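Local coordinates for protein catechol 2,3-dioxygenase (Rhodococcus sp., PDB 2WL9) that probably catalyses the extradiol ring cleavage of catechols with molecular oxygen at an active-site iron, a step in the breakdown of aromatic hydrocarbons, at residues A2-L7 / W67-P72. Numbering follows the deposited sequence.
Sequences AKVTEL and WRVAGP
Residues 2-7 and 67-72 meet at one end of an antiparallel strand pair in the N-terminal vicinal-oxygen-chelate (VOC) domain of this type I extradiol dioxygenase. The segments lie on strands 6-14 and 61-68, and helix 72-84 follows the second. Leu-7 and Trp-67 form a non-hydrogen-bonded pair. Leu-7 CD1 sits over one face of the indole, 3.7 Å from the centroid of its six-membered ring, in a CH-pi contact. Val-4 packs against Trp-67 as well, its CG1 lying 3.3 Å from CB of that residue. That methyl is anti to the backbone N (chi1 169°), which turns it toward the tryptophan. Tyr-164 and Leu-167 of helix 157-167 also touch the indole.

Two backbone hydrogen bonds join the segments. Arg-68 N donates to Glu-6 O at 2.9 Å, and Thr-5 N donates to Arg-68 O at 2.6 Å. Thr-5 OG1 adds a weak bond to that same carbonyl, but its stronger partner is Gln-274 of the second subunit.

Beside them, an extended Arg-68 reaches Glu-6 in a salt bridge, NH1 to OE2 at 2.7 Å. The oxygen lies in the guanidinium plane, whereas NH1 approaches from above the carboxylate, and the two planes are 66° apart. Arg-51 NH2 forms a second salt bridge, to Glu-6 OE1, and Gln-275 O of the second subunit accepts from Arg-68 NH2. The carboxylate is thus held by two arginines, which would be expected to keep it ionised at this subunit interface.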
ATOM      1  N   ALA C   2      30.774 -15.600  -1.991  1.00 31.57           N
ATOM      2  CA  ALA C   2      30.823 -14.289  -1.331  1.00 29.79           C
ATOM      3  C   ALA C   2      31.296 -13.194  -2.284  1.00 28.50           C
ATOM      4  O   ALA C   2      32.208 -13.412  -3.083  1.00 28.30           O
ATOM      5  CB  ALA C   2      31.719 -14.346  -0.108  1.00 29.79           C
ATOM      6  N   LYS C   3      30.674 -12.021  -2.187  1.00 27.01           N
ATOM      7  CA  LYS C   3      30.937 -10.909  -3.110  1.00 25.41           C
ATOM      8  C   LYS C   3      31.114  -9.583  -2.386  1.00 24.12           C
ATOM      9  O   LYS C   3      30.560  -9.387  -1.302  1.00 24.09           O
ATOM     10  CB  LYS C   3      29.770 -10.769  -4.092  1.00 25.44           C
ATOM     11  CG  LYS C   3      29.505 -12.004  -4.946  1.00 26.07           C
ATOM     12  CD  LYS C   3      28.137 -11.940  -5.621  1.00 27.61           C
ATOM     13  CE  LYS C   3      27.979 -13.034  -6.680  1.00 28.61           C
ATOM     14  NZ  LYS C   3      27.942 -14.406  -6.088  1.00 30.05           N
ATOM     15  N   VAL C   4      31.865  -8.664  -2.997  1.00 22.26           N
ATOM     16  CA  VAL C   4      31.919  -7.269  -2.521  1.00 20.83           C
ATOM     17  C   VAL C   4      30.500  -6.685  -2.584  1.00 19.95           C
ATOM     18  O   VAL C   4      29.753  -6.965  -3.521  1.00 19.13           O
ATOM     19  CB  VAL C   4      32.916  -6.420  -3.349  1.00 20.62           C
ATOM     20  CG1 VAL C   4      32.779  -4.942  -3.038  1.00 21.67           C
ATOM     21  CG2 VAL C   4      34.347  -6.880  -3.088  1.00 20.88           C
ATOM     22  N   THR C   5      30.128  -5.905  -1.570  1.00 18.54           N
ATOM     23  CA  THR C   5      28.756  -5.410  -1.433  1.00 17.53           C
ATOM     24  C   THR C   5      28.593  -3.911  -1.744  1.00 17.50           C
ATOM     25  O   THR C   5      27.470  -3.450  -1.998  1.00 17.24           O
ATOM     26  CB  THR C   5      28.223  -5.678  -0.021  1.00 17.61           C
ATOM     27  OG1 THR C   5      29.071  -5.021   0.928  1.00 16.19           O
ATOM     28  CG2 THR C   5      28.195  -7.183   0.285  1.00 17.17           C
ATOM     29  N   GLU C   6      29.701  -3.160  -1.701  1.00 16.52           N
ATOM     30  CA  GLU C   6      29.710  -1.714  -2.006  1.00 15.79           C
ATOM     31  C   GLU C   6      31.124  -1.142  -2.055  1.00 16.18           C
ATOM     32  O   GLU C   6      32.057  -1.715  -1.485  1.00 15.58           O
ATOM     33  CB  GLU C   6      28.914  -0.909  -0.965  1.00 15.98           C
ATOM     34  CG  GLU C   6      29.399  -1.105   0.486  1.00 15.65           C
ATOM     35  CD  GLU C   6      28.680  -0.210   1.491  1.00 16.78           C
ATOM     36  OE1 GLU C   6      28.907   1.015   1.484  1.00 19.27           O
ATOM     37  OE2 GLU C   6      27.899  -0.732   2.307  1.00 16.10           O
ATOM     38  N   LEU C   7      31.260   0.003  -2.726  1.00 15.80           N
ATOM     39  CA  LEU C   7      32.463   0.807  -2.625  1.00 16.42           C
ATOM     40  C   LEU C   7      32.404   1.574  -1.296  1.00 16.21           C
ATOM     41  O   LEU C   7      31.679   2.558  -1.176  1.00 16.81           O
ATOM     42  CB  LEU C   7      32.528   1.776  -3.790  1.00 16.56           C
ATOM     43  CG  LEU C   7      33.764   2.657  -3.930  1.00 16.93           C
ATOM     44  CD1 LEU C   7      35.017   1.830  -4.134  1.00 15.22           C
ATOM     45  CD2 LEU C   7      33.564   3.626  -5.092  1.00 16.45           C
ATOM     46  N   TRP C  67      36.740  -1.809  -0.856  1.00 15.41           N
ATOM     47  CA  TRP C  67      35.492  -2.525  -1.161  1.00 15.75           C
ATOM     48  C   TRP C  67      34.995  -3.308   0.039  1.00 15.69           C
ATOM     49  O   TRP C  67      35.753  -4.063   0.650  1.00 16.11           O
ATOM     50  CB  TRP C  67      35.693  -3.505  -2.320  1.00 15.59           C
ATOM     51  CG  TRP C  67      36.140  -2.861  -3.588  1.00 16.03           C
ATOM     52  CD1 TRP C  67      37.418  -2.765  -4.048  1.00 16.51           C
ATOM     53  CD2 TRP C  67      35.311  -2.228  -4.564  1.00 16.08           C
ATOM     54  NE1 TRP C  67      37.442  -2.097  -5.253  1.00 16.09           N
ATOM     55  CE2 TRP C  67      36.160  -1.752  -5.589  1.00 16.61           C
ATOM     56  CE3 TRP C  67      33.932  -1.996  -4.664  1.00 16.63           C
ATOM     57  CZ2 TRP C  67      35.675  -1.077  -6.708  1.00 16.96           C
ATOM     58  CZ3 TRP C  67      33.451  -1.317  -5.778  1.00 16.41           C
ATOM     59  CH2 TRP C  67      34.319  -0.866  -6.779  1.00 16.80           C
ATOM     60  N   ARG C  68      33.710  -3.167   0.349  1.00 16.22           N
ATOM     61  CA  ARG C  68      33.130  -3.813   1.523  1.00 16.31           C
ATOM     62  C   ARG C  68      32.576  -5.217   1.264  1.00 16.92           C
ATOM     63  O   ARG C  68      31.983  -5.485   0.214  1.00 17.09           O
ATOM     64  CB  ARG C  68      32.024  -2.925   2.099  1.00 16.51           C
ATOM     65  CG  ARG C  68      31.501  -3.355   3.462  1.00 15.76           C
ATOM     66  CD  ARG C  68      30.192  -2.636   3.763  1.00 15.69           C
ATOM     67  NE  ARG C  68      29.780  -2.795   5.156  1.00 14.50           N
ATOM     68  CZ  ARG C  68      28.658  -2.297   5.667  1.00 15.18           C
ATOM     69  NH1 ARG C  68      27.823  -1.608   4.897  1.00 15.25           N
ATOM     70  NH2 ARG C  68      28.368  -2.486   6.951  1.00 14.58           N
ATOM     71  N   VAL C  69      32.771  -6.108   2.233  1.00 16.87           N
ATOM     72  CA  VAL C  69      32.058  -7.379   2.271  1.00 17.65           C
ATOM     73  C   VAL C  69      31.260  -7.433   3.569  1.00 17.84           C
ATOM     74  O   VAL C  69      31.489  -6.631   4.475  1.00 17.88           O
ATOM     75  CB  VAL C  69      32.989  -8.613   2.113  1.00 17.48           C
ATOM     76  CG1 VAL C  69      33.636  -8.629   0.739  1.00 17.34           C
ATOM     77  CG2 VAL C  69      34.047  -8.670   3.203  1.00 17.48           C
ATOM     78  N   ALA C  70      30.313  -8.361   3.645  1.00 18.53           N
ATOM     79  CA  ALA C  70      29.366  -8.411   4.757  1.00 18.93           C
ATOM     80  C   ALA C  70      29.982  -8.766   6.112  1.00 19.18           C
ATOM     81  O   ALA C  70      29.495  -8.308   7.146  1.00 19.05           O
ATOM     82  CB  ALA C  70      28.218  -9.376   4.433  1.00 19.52           C
ATOM     83  N   GLY C  71      31.025  -9.595   6.112  1.00 19.29           N
ATOM     84  CA  GLY C  71      31.598 -10.075   7.359  1.00 19.61           C
ATOM     85  C   GLY C  71      32.876 -10.879   7.183  1.00 19.94           C
ATOM     86  O   GLY C  71      33.331 -11.086   6.056  1.00 20.17           O
ATOM     87  N   PRO C  72      33.448 -11.358   8.302  1.00 20.02           N
ATOM     88  CA  PRO C  72      34.717 -12.088   8.312  1.00 20.14           C
ATOM     89  C   PRO C  72      34.697 -13.397   7.520  1.00 20.47           C
ATOM     90  O   PRO C  72      35.718 -13.771   6.934  1.00 20.24           O
ATOM     91  CB  PRO C  72      34.950 -12.366   9.804  1.00 20.57           C
ATOM     92  CG  PRO C  72      33.610 -12.254  10.436  1.00 20.21           C
ATOM     93  CD  PRO C  72      32.899 -11.201   9.661  1.00 20.25           C
TER